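Local coordinates for MHC class I-like protein MILL2 (Mus musculus, PDB 6A97) that binds heparan sulfate proteoglycans on the surface of fibroblasts and belongs to the MHC class I family of membrane proteins, at residues A[27-32]-A[42-47]; A[110-115]-A[134-139]; A[147-152]-A[163-168]. One frame throughout, in Å; residues are numbered along the deposited sequence.

Contact 1 of 3, residues A[27-32]-A[42-47]; sequences YNVRAH and LLVLIY
Tyr27 and Ile46 both turn their side chains back beside their own backbone N (Tyr27 chi1 -58°), which lays ring and aliphatic chain side by side, pointing the same way. Ile46 CD1 comes within 3.5 Å of Tyr27 CE2, and Val44 CG1 lies near the plane of the same ring, at its edge. Along this face Val29 CG2 meets Val44 CG1 at 4.3 Å, and Leu42 CD2 leans on Ala31 CB at 4.0 Å. On the other face Arg30 runs extended until chi3 (60°) bends it, bringing NH2 to 3.6 Å from Leu43 CD2. The side chains of Asn28 and Tyr47 cross at about a right angle, amide and ring planes 57° apart, Asn28 ND2 4.0 Å from Tyr47 CE2; Asn28 OD1 bonds Thr116 OG1. Two hydrogen-bonded antiparallel pairs, Asn28 with Leu45 and Arg30 with Leu43, join the backbones; the Leu43 N to Arg30 O bond is 2.8 Å and almost straight. A water donates to both Asn28 O and Leu43 O, giving each carbonyl a second partner. This is the first hairpin of the class I platform, in its alpha-1 half. Strands 51-57 and 113-121 flank it; helices 75-96 and 171-193 pack on the Tyr27, Val29 and Ile46 face, and another protein's chain packs against Asn28, Arg30, Leu45 and Tyr47, consistent with the usual light-chain position beneath the platform.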
loop_
_atom_site.group_PDB
_atom_site.type_symbol
_atom_site.label_atom_id
_atom_site.label_comp_id
_atom_site.label_asym_id
_atom_site.label_seq_id
_atom_site.Cartn_x
_atom_site.Cartn_y
_atom_site.Cartn_z
ATOM N N TYR A 27 -16.421 -20.389 -5.586
ATOM C CA TYR A 27 -16.190 -21.813 -5.395
ATOM C C TYR A 27 -14.893 -22.186 -6.081
ATOM O O TYR A 27 -14.775 -22.017 -7.295
ATOM C CB TYR A 27 -17.327 -22.652 -5.985
ATOM C CG TYR A 27 -18.710 -22.366 -5.447
ATOM C CD1 TYR A 27 -19.449 -21.282 -5.914
ATOM C CD2 TYR A 27 -19.298 -23.210 -4.506
ATOM C CE1 TYR A 27 -20.725 -21.029 -5.445
ATOM C CE2 TYR A 27 -20.577 -22.966 -4.028
ATOM C CZ TYR A 27 -21.284 -21.875 -4.499
ATOM O OH TYR A 27 -22.554 -21.623 -4.030
ATOM N N ASN A 28 -13.918 -22.669 -5.321
ATOM C CA ASN A 28 -12.709 -23.229 -5.910
ATOM C C ASN A 28 -12.789 -24.749 -5.869
ATOM O O ASN A 28 -12.756 -25.355 -4.795
ATOM C CB ASN A 28 -11.460 -22.723 -5.189
ATOM C CG ASN A 28 -11.009 -21.365 -5.701
ATOM O OD1 ASN A 28 -11.704 -20.730 -6.487
ATOM N ND2 ASN A 28 -9.843 -20.918 -5.258
ATOM N N VAL A 29 -12.917 -25.358 -7.044
ATOM C CA VAL A 29 -13.133 -26.795 -7.150
ATOM C C VAL A 29 -11.930 -27.466 -7.787
ATOM O O VAL A 29 -11.362 -26.958 -8.757
ATOM C CB VAL A 29 -14.395 -27.118 -7.988
ATOM C CG1 VAL A 29 -14.636 -28.615 -8.054
ATOM C CG2 VAL A 29 -15.615 -26.406 -7.425
ATOM N N ARG A 30 -11.535 -28.614 -7.251
ATOM C CA ARG A 30 -10.456 -29.379 -7.859
ATOM C C ARG A 30 -10.700 -30.880 -7.741
ATOM O O ARG A 30 -11.084 -31.364 -6.681
ATOM C CB ARG A 30 -9.121 -29.012 -7.217
ATOM C CG ARG A 30 -7.986 -29.930 -7.612
ATOM C CD ARG A 30 -6.649 -29.345 -7.216
ATOM N NE ARG A 30 -6.554 -29.137 -5.776
ATOM C CZ ARG A 30 -6.002 -30.005 -4.932
ATOM N NH1 ARG A 30 -5.489 -31.142 -5.388
ATOM N NH2 ARG A 30 -5.951 -29.728 -3.634
ATOM N N ALA A 31 -10.478 -31.609 -8.832
ATOM C CA ALA A 31 -10.523 -33.069 -8.803
ATOM C C ALA A 31 -9.206 -33.632 -8.290
ATOM O O ALA A 31 -8.130 -33.215 -8.726
ATOM C CB ALA A 31 -10.829 -33.624 -10.185
ATOM N N HIS A 32 -9.293 -34.590 -7.371
ATOM C CA HIS A 32 -8.098 -35.189 -6.789
ATOM C C HIS A 32 -7.376 -36.066 -7.802
ATOM O O HIS A 32 -6.159 -35.975 -7.960
ATOM C CB HIS A 32 -8.454 -36.002 -5.546
ATOM C CG HIS A 32 -8.778 -35.161 -4.353
ATOM N ND1 HIS A 32 -7.835 -34.384 -3.714
ATOM C CD2 HIS A 32 -9.940 -34.972 -3.684
ATOM C CE1 HIS A 32 -8.403 -33.755 -2.700
ATOM N NE2 HIS A 32 -9.679 -34.096 -2.659
ATOM N N LEU A 42 -13.790 -34.841 -5.305
ATOM C CA LEU A 42 -13.621 -33.405 -5.473
ATOM C C LEU A 42 -13.283 -32.711 -4.166
ATOM O O LEU A 42 -13.792 -33.085 -3.108
ATOM C CB LEU A 42 -14.897 -32.783 -6.052
ATOM C CG LEU A 42 -15.383 -33.246 -7.428
ATOM C CD1 LEU A 42 -16.722 -32.591 -7.750
ATOM C CD2 LEU A 42 -14.347 -32.922 -8.514
ATOM N N LEU A 43 -12.432 -31.691 -4.246
ATOM C CA LEU A 43 -12.243 -30.764 -3.138
ATOM C C LEU A 43 -12.962 -29.469 -3.474
ATOM O O LEU A 43 -12.690 -28.847 -4.501
ATOM C CB LEU A 43 -10.760 -30.496 -2.862
ATOM C CG LEU A 43 -10.467 -29.383 -1.843
ATOM C CD1 LEU A 43 -11.034 -29.709 -0.443
ATOM C CD2 LEU A 43 -8.973 -29.107 -1.756
ATOM N N VAL A 44 -13.899 -29.074 -2.622
ATOM C CA VAL A 44 -14.638 -27.844 -2.849
ATOM C C VAL A 44 -14.371 -26.879 -1.709
ATOM O O VAL A 44 -14.587 -27.209 -0.540
ATOM C CB VAL A 44 -16.164 -28.089 -2.970
ATOM C CG1 VAL A 44 -16.875 -26.792 -3.332
ATOM C CG2 VAL A 44 -16.467 -29.178 -4.002
ATOM N N LEU A 45 -13.888 -25.695 -2.059
ATOM C CA LEU A 45 -13.619 -24.643 -1.091
ATOM C C LEU A 45 -14.459 -23.431 -1.441
ATOM O O LEU A 45 -14.465 -22.977 -2.591
ATOM C CB LEU A 45 -12.133 -24.275 -1.078
ATOM C CG LEU A 45 -11.155 -25.394 -0.725
ATOM C CD1 LEU A 45 -9.718 -24.931 -0.905
ATOM C CD2 LEU A 45 -11.390 -25.863 0.701
ATOM N N ILE A 46 -15.169 -22.906 -0.451
ATOM C CA ILE A 46 -16.069 -21.786 -0.679
ATOM C C ILE A 46 -15.575 -20.531 0.028
ATOM O O ILE A 46 -15.343 -20.538 1.242
ATOM C CB ILE A 46 -17.490 -22.112 -0.199
ATOM C CG1 ILE A 46 -18.091 -23.233 -1.047
ATOM C CG2 ILE A 46 -18.369 -20.884 -0.261
ATOM C CD1 ILE A 46 -19.546 -23.492 -0.745
ATOM N N TYR A 47 -15.410 -19.459 -0.744
ATOM C CA TYR A 47 -14.927 -18.184 -0.226
ATOM C C TYR A 47 -15.996 -17.101 -0.288
ATOM O O TYR A 47 -16.611 -16.883 -1.331
ATOM C CB TYR A 47 -13.695 -17.717 -1.008
ATOM C CG TYR A 47 -12.514 -18.648 -0.895
ATOM C CD1 TYR A 47 -11.486 -18.384 0.001
ATOM C CD2 TYR A 47 -12.436 -19.803 -1.670
ATOM C CE1 TYR A 47 -10.407 -19.230 0.115
ATOM C CE2 TYR A 47 -11.362 -20.662 -1.560
ATOM C CZ TYR A 47 -10.352 -20.368 -0.662
ATOM O OH TYR A 47 -9.279 -21.209 -0.544
HETATM O O HOH W 1 -10.569 -26.843 -4.387
#

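Contact 2 of 3, residues A[110-115]-A[134-139]; sequences LHTLQA and GYDGQN
His111, its ring set beside its own backbone N (chi1 -58°), gives its ND1 proton to Asp136 OD2 over 2.8 Å; the acceptor lies in the imidazole plane and uses its syn lone pair. The other carboxylate oxygen, OD1, takes Thr112 N at 3.0 Å, nearly along its C-O axis, and accepts from a water whose oxygen is 2.6 Å from Asp136 OD1; that water also bonds Thr112 OG1. His111 NE2 is bonded to Glu108 O, and with both ring nitrogens facing acceptors the imidazole is probably protonated. Over one face of this ring stands Tyr135 OH, 3.1 Å from His111 CG, and Lys104 makes a cation-pi contact with the tyrosine. The frame is the hairpin of strands 113-121 and 127-135 in the alpha-2 half of the class I platform, and Asp136 sits in the type I' turn from Tyr135 to Gln138 that leads into the next strand. Asp136 N donates to Thr112 O at 2.8 Å, while Gln114 and Gly134 form a hydrogen-bonded pair, N to O 2.8 Å each way. A second water donates to Thr112 O and Gln114 OE1 and accepts from Gly137 N, tying the turn to the neighbouring strand. Gln114 NE2 bonds the backbone of another protein's chain.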
loop_
_atom_site.group_PDB
_atom_site.type_symbol
_atom_site.label_atom_id
_atom_site.label_comp_id
_atom_site.label_asym_id
_atom_site.label_seq_id
_atom_site.Cartn_x
_atom_site.Cartn_y
_atom_site.Cartn_z
ATOM N N LEU A 110 -0.946 -38.390 -15.170
ATOM C CA LEU A 110 -1.533 -37.616 -14.080
ATOM C C LEU A 110 -1.795 -36.177 -14.515
ATOM O O LEU A 110 -0.878 -35.471 -14.932
ATOM C CB LEU A 110 -0.611 -37.646 -12.857
ATOM C CG LEU A 110 -1.211 -37.430 -11.463
ATOM C CD1 LEU A 110 -0.246 -37.940 -10.404
ATOM C CD2 LEU A 110 -1.551 -35.965 -11.208
ATOM N N HIS A 111 -3.049 -35.746 -14.414
ATOM C CA HIS A 111 -3.423 -34.394 -14.812
ATOM C C HIS A 111 -4.296 -33.718 -13.763
ATOM O O HIS A 111 -4.864 -34.382 -12.897
ATOM C CB HIS A 111 -4.139 -34.418 -16.160
ATOM C CG HIS A 111 -3.326 -35.028 -17.255
ATOM N ND1 HIS A 111 -2.461 -34.293 -18.035
ATOM C CD2 HIS A 111 -3.236 -36.307 -17.694
ATOM C CE1 HIS A 111 -1.876 -35.092 -18.911
ATOM N NE2 HIS A 111 -2.331 -36.318 -18.726
ATOM N N THR A 112 -4.399 -32.394 -13.853
ATOM C CA THR A 112 -5.100 -31.603 -12.847
ATOM C C THR A 112 -6.252 -30.797 -13.436
ATOM O O THR A 112 -6.037 -29.908 -14.260
ATOM C CB THR A 112 -4.138 -30.623 -12.139
ATOM O OG1 THR A 112 -2.943 -31.314 -11.750
ATOM C CG2 THR A 112 -4.800 -30.006 -10.911
ATOM N N LEU A 113 -7.472 -31.096 -12.999
ATOM C CA LEU A 113 -8.645 -30.331 -13.417
ATOM C C LEU A 113 -9.131 -29.427 -12.293
ATOM O O LEU A 113 -9.394 -29.891 -11.182
ATOM C CB LEU A 113 -9.775 -31.263 -13.857
ATOM C CG LEU A 113 -11.045 -30.572 -14.354
ATOM C CD1 LEU A 113 -10.779 -29.805 -15.663
ATOM C CD2 LEU A 113 -12.168 -31.581 -14.530
ATOM N N GLN A 114 -9.249 -28.134 -12.594
ATOM C CA GLN A 114 -9.689 -27.143 -11.615
ATOM C C GLN A 114 -10.836 -26.316 -12.159
ATOM O O GLN A 114 -10.981 -26.155 -13.371
ATOM C CB GLN A 114 -8.542 -26.205 -11.225
ATOM C CG GLN A 114 -7.356 -26.884 -10.550
ATOM C CD GLN A 114 -6.121 -25.991 -10.531
ATOM O OE1 GLN A 114 -5.252 -26.104 -11.394
ATOM N NE2 GLN A 114 -6.048 -25.090 -9.552
ATOM N N ALA A 115 -11.638 -25.769 -11.258
ATOM C CA ALA A 115 -12.676 -24.838 -11.652
ATOM C C ALA A 115 -12.769 -23.721 -10.633
ATOM O O ALA A 115 -12.625 -23.952 -9.437
ATOM C CB ALA A 115 -14.022 -25.550 -11.792
ATOM N N GLY A 134 -9.691 -24.873 -15.437
ATOM C CA GLY A 134 -8.257 -24.903 -15.638
ATOM C C GLY A 134 -7.797 -26.337 -15.773
ATOM O O GLY A 134 -8.303 -27.230 -15.089
ATOM N N TYR A 135 -6.837 -26.562 -16.661
ATOM C CA TYR A 135 -6.321 -27.902 -16.895
ATOM C C TYR A 135 -4.803 -27.864 -16.883
ATOM O O TYR A 135 -4.194 -27.080 -17.613
ATOM C CB TYR A 135 -6.833 -28.465 -18.226
ATOM C CG TYR A 135 -6.521 -29.931 -18.419
ATOM C CD1 TYR A 135 -7.102 -30.896 -17.602
ATOM C CD2 TYR A 135 -5.647 -30.355 -19.411
ATOM C CE1 TYR A 135 -6.822 -32.238 -17.770
ATOM C CE2 TYR A 135 -5.361 -31.696 -19.587
ATOM C CZ TYR A 135 -5.951 -32.633 -18.764
ATOM O OH TYR A 135 -5.670 -33.968 -18.939
ATOM N N ASP A 136 -4.208 -28.698 -16.035
ATOM C CA ASP A 136 -2.761 -28.732 -15.839
ATOM C C ASP A 136 -2.182 -27.342 -15.586
ATOM O O ASP A 136 -1.124 -26.993 -16.110
ATOM C CB ASP A 136 -2.077 -29.392 -17.040
ATOM C CG ASP A 136 -2.242 -30.900 -17.041
ATOM O OD1 ASP A 136 -2.477 -31.470 -15.951
ATOM O OD2 ASP A 136 -2.137 -31.516 -18.123
ATOM N N GLY A 137 -2.887 -26.554 -14.781
ATOM C CA GLY A 137 -2.389 -25.263 -14.341
ATOM C C GLY A 137 -2.502 -24.138 -15.355
ATOM O O GLY A 137 -1.974 -23.046 -15.137
ATOM N N GLN A 138 -3.193 -24.394 -16.462
ATOM C CA GLN A 138 -3.388 -23.370 -17.491
ATOM C C GLN A 138 -4.874 -23.108 -17.718
ATOM O O GLN A 138 -5.698 -23.996 -17.503
ATOM C CB GLN A 138 -2.730 -23.794 -18.806
ATOM C CG GLN A 138 -1.235 -24.058 -18.700
ATOM C CD GLN A 138 -0.447 -22.818 -18.308
ATOM O OE1 GLN A 138 -0.752 -21.703 -18.743
ATOM N NE2 GLN A 138 0.572 -23.006 -17.478
ATOM N N ASN A 139 -5.213 -21.888 -18.132
ATOM C CA ASN A 139 -6.565 -21.580 -18.593
ATOM C C ASN A 139 -7.040 -22.634 -19.581
ATOM O O ASN A 139 -6.268 -23.101 -20.416
ATOM C CB ASN A 139 -6.628 -20.195 -19.247
ATOM C CG ASN A 139 -6.358 -19.077 -18.269
ATOM O OD1 ASN A 139 -6.414 -19.272 -17.056
ATOM N ND2 ASN A 139 -6.073 -17.892 -18.789
HETATM O O HOH W 2 -5.412 -27.158 -13.666
HETATM O O HOH W 3 -1.013 -31.315 -13.758
#

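Contact 3 of 3, residues A[147-152]-A[163-168]; sequences TLTWTV and FWKTHA
Ala168 presses its methyl onto Trp150: CB stands 3.4 Å from the centroid of the five-membered ring, 14° off the normal, a CH-pi contact with CD1 as the closest ring atom. Beside it Lys165 reaches across to the strand with an extended chain, CG 3.5 Å from Trp150 O, and a final bend at chi4 (-71°) delivers NZ to that same oxygen at 2.8 Å. Thr149 CG2 flanks the ammonium group, and Val152 CG2 touches Trp164 CB at 4.1 Å. One shell out, the indole of Trp150 is fixed by a hydrogen bond from NE1 to Pro169 O and by edge-to-face contacts with Trp131 and Phe143. Trp164 makes a similar contact with Phe140, and Phe163 CD1 sits over a face of the Trp164 indole. At the helix end, Phe163 O accepts from Thr166 OG1 and His167 ND1, which approach from opposite faces of the carbonyl plane. Ala168, the first residue to leave helical geometry, carries the end of helix 158-167 onto strand 149-152, the outermost strand on this side of the class I platform. The join rests on CH-pi and apolar contact plus a single polar tie, in which Lys165 satisfies the Trp150 carbonyl of an outermost strand and probably polarises it.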
loop_
_atom_site.group_PDB
_atom_site.type_symbol
_atom_site.label_atom_id
_atom_site.label_comp_id
_atom_site.label_asym_id
_atom_site.label_seq_id
_atom_site.Cartn_x
_atom_site.Cartn_y
_atom_site.Cartn_z
ATOM N N THR A 147 -22.522 -14.133 -24.197
ATOM C CA THR A 147 -22.794 -15.050 -25.298
ATOM C C THR A 147 -23.568 -16.297 -24.845
ATOM O O THR A 147 -24.331 -16.877 -25.620
ATOM C CB THR A 147 -21.463 -15.459 -25.983
ATOM O OG1 THR A 147 -20.957 -14.345 -26.730
ATOM C CG2 THR A 147 -21.652 -16.622 -26.933
ATOM N N LEU A 148 -23.386 -16.673 -23.578
ATOM C CA LEU A 148 -23.953 -17.901 -23.004
ATOM C C LEU A 148 -23.380 -19.146 -23.674
ATOM O O LEU A 148 -24.084 -20.131 -23.889
ATOM C CB LEU A 148 -25.483 -17.916 -23.094
ATOM C CG LEU A 148 -26.232 -16.789 -22.381
ATOM C CD1 LEU A 148 -27.731 -17.041 -22.434
ATOM C CD2 LEU A 148 -25.756 -16.650 -20.941
ATOM N N THR A 149 -22.093 -19.094 -23.995
ATOM C CA THR A 149 -21.394 -20.237 -24.568
ATOM C C THR A 149 -19.999 -20.319 -23.957
ATOM O O THR A 149 -19.482 -19.331 -23.431
ATOM C CB THR A 149 -21.296 -20.135 -26.114
ATOM O OG1 THR A 149 -22.539 -19.659 -26.647
ATOM C CG2 THR A 149 -20.969 -21.485 -26.740
ATOM N N TRP A 150 -19.391 -21.495 -24.022
ATOM C CA TRP A 150 -18.045 -21.686 -23.504
ATOM C C TRP A 150 -16.959 -21.240 -24.483
ATOM O O TRP A 150 -16.984 -21.571 -25.672
ATOM C CB TRP A 150 -17.840 -23.149 -23.128
ATOM C CG TRP A 150 -18.590 -23.536 -21.896
ATOM C CD1 TRP A 150 -19.833 -24.099 -21.834
ATOM C CD2 TRP A 150 -18.151 -23.378 -20.542
ATOM N NE1 TRP A 150 -20.190 -24.312 -20.523
ATOM C CE2 TRP A 150 -19.177 -23.876 -19.710
ATOM C CE3 TRP A 150 -16.988 -22.869 -19.952
ATOM C CZ2 TRP A 150 -19.077 -23.876 -18.318
ATOM C CZ3 TRP A 150 -16.888 -22.873 -18.568
ATOM C CH2 TRP A 150 -17.926 -23.375 -17.766
ATOM N N THR A 151 -16.000 -20.487 -23.962
ATOM C CA THR A 151 -14.842 -20.072 -24.736
ATOM C C THR A 151 -13.652 -20.974 -24.430
ATOM O O THR A 151 -13.338 -21.214 -23.264
ATOM C CB THR A 151 -14.466 -18.610 -24.433
ATOM O OG1 THR A 151 -15.574 -17.758 -24.744
ATOM C CG2 THR A 151 -13.246 -18.178 -25.244
ATOM N N VAL A 152 -12.996 -21.483 -25.468
ATOM C CA VAL A 152 -11.730 -22.188 -25.275
ATOM C C VAL A 152 -10.589 -21.167 -25.174
ATOM O O VAL A 152 -10.362 -20.387 -26.098
ATOM C CB VAL A 152 -11.454 -23.178 -26.409
ATOM C CG1 VAL A 152 -10.071 -23.784 -26.256
ATOM C CG2 VAL A 152 -12.521 -24.261 -26.428
ATOM N N PHE A 163 -15.715 -29.307 -30.134
ATOM C CA PHE A 163 -15.763 -30.431 -29.210
ATOM C C PHE A 163 -16.067 -29.990 -27.777
ATOM O O PHE A 163 -16.970 -30.533 -27.138
ATOM C CB PHE A 163 -14.441 -31.203 -29.246
ATOM C CG PHE A 163 -14.427 -32.438 -28.381
ATOM C CD1 PHE A 163 -14.064 -32.368 -27.042
ATOM C CD2 PHE A 163 -14.766 -33.673 -28.913
ATOM C CE1 PHE A 163 -14.048 -33.504 -26.250
ATOM C CE2 PHE A 163 -14.754 -34.812 -28.126
ATOM C CZ PHE A 163 -14.394 -34.729 -26.795
ATOM N N TRP A 164 -15.316 -29.012 -27.276
ATOM C CA TRP A 164 -15.469 -28.581 -25.888
ATOM C C TRP A 164 -16.696 -27.696 -25.703
ATOM O O TRP A 164 -17.265 -27.642 -24.616
ATOM C CB TRP A 164 -14.207 -27.852 -25.391
ATOM C CG TRP A 164 -13.036 -28.774 -25.225
ATOM C CD1 TRP A 164 -11.861 -28.737 -25.916
ATOM C CD2 TRP A 164 -12.940 -29.895 -24.333
ATOM N NE1 TRP A 164 -11.037 -29.757 -25.506
ATOM C CE2 TRP A 164 -11.676 -30.485 -24.539
ATOM C CE3 TRP A 164 -13.799 -30.454 -23.381
ATOM C CZ2 TRP A 164 -11.246 -31.599 -23.823
ATOM C CZ3 TRP A 164 -13.374 -31.565 -22.675
ATOM C CH2 TRP A 164 -12.107 -32.124 -22.897
ATOM N N LYS A 165 -17.111 -27.005 -26.760
ATOM C CA LYS A 165 -18.323 -26.195 -26.685
ATOM C C LYS A 165 -19.566 -27.062 -26.449
ATOM O O LYS A 165 -20.577 -26.578 -25.940
ATOM C CB LYS A 165 -18.504 -25.361 -27.957
ATOM C CG LYS A 165 -17.669 -24.087 -28.004
ATOM C CD LYS A 165 -17.972 -23.288 -29.263
ATOM C CE LYS A 165 -17.057 -22.075 -29.407
ATOM N NZ LYS A 165 -17.353 -20.989 -28.429
ATOM N N THR A 166 -19.486 -28.340 -26.811
ATOM C CA THR A 166 -20.629 -29.241 -26.671
ATOM C C THR A 166 -20.543 -30.145 -25.440
ATOM O O THR A 166 -21.563 -30.636 -24.959
ATOM C CB THR A 166 -20.800 -30.144 -27.914
ATOM O OG1 THR A 166 -19.781 -31.151 -27.929
ATOM C CG2 THR A 166 -20.735 -29.324 -29.193
ATOM N N HIS A 167 -19.334 -30.368 -24.934
ATOM C CA HIS A 167 -19.149 -31.269 -23.796
ATOM C C HIS A 167 -18.986 -30.521 -22.477
ATOM O O HIS A 167 -18.959 -31.132 -21.409
ATOM C CB HIS A 167 -17.945 -32.184 -24.027
ATOM C CG HIS A 167 -18.158 -33.196 -25.108
ATOM N ND1 HIS A 167 -17.883 -32.938 -26.433
ATOM C CD2 HIS A 167 -18.623 -34.467 -25.060
ATOM C CE1 HIS A 167 -18.168 -34.007 -27.156
ATOM N NE2 HIS A 167 -18.618 -34.948 -26.347
ATOM N N ALA A 168 -18.871 -29.200 -22.557
ATOM C CA ALA A 168 -18.793 -28.364 -21.366
ATOM C C ALA A 168 -20.185 -28.247 -20.738
ATOM O O ALA A 168 -21.181 -28.488 -21.420
ATOM C CB ALA A 168 -18.227 -26.991 -21.724
#

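Overall arrangement
From the N terminus, contact 1 closes the loop between strands 23-31 and 42-48. Contact 2 then closes the hairpin of strands 113-121 and 127-135 and includes the turn into strand 138-144. Contact 3 follows, closing the short excursion from edge strand 149-152 through helix 158-167. The three lie in series, none nested or crossed. Strands 23-31 and 113-121 are neighbours in the eight-stranded sheet, and contacts 1 and 2 touch there through backbone atoms of Val29, Ala31, Leu113 and Ala115, joining the alpha-1 and alpha-2 halves. Contact 3 does not touch the others; its nearest atoms are about 7 Å from contact 2, and it ties a helix to the sheet's edge.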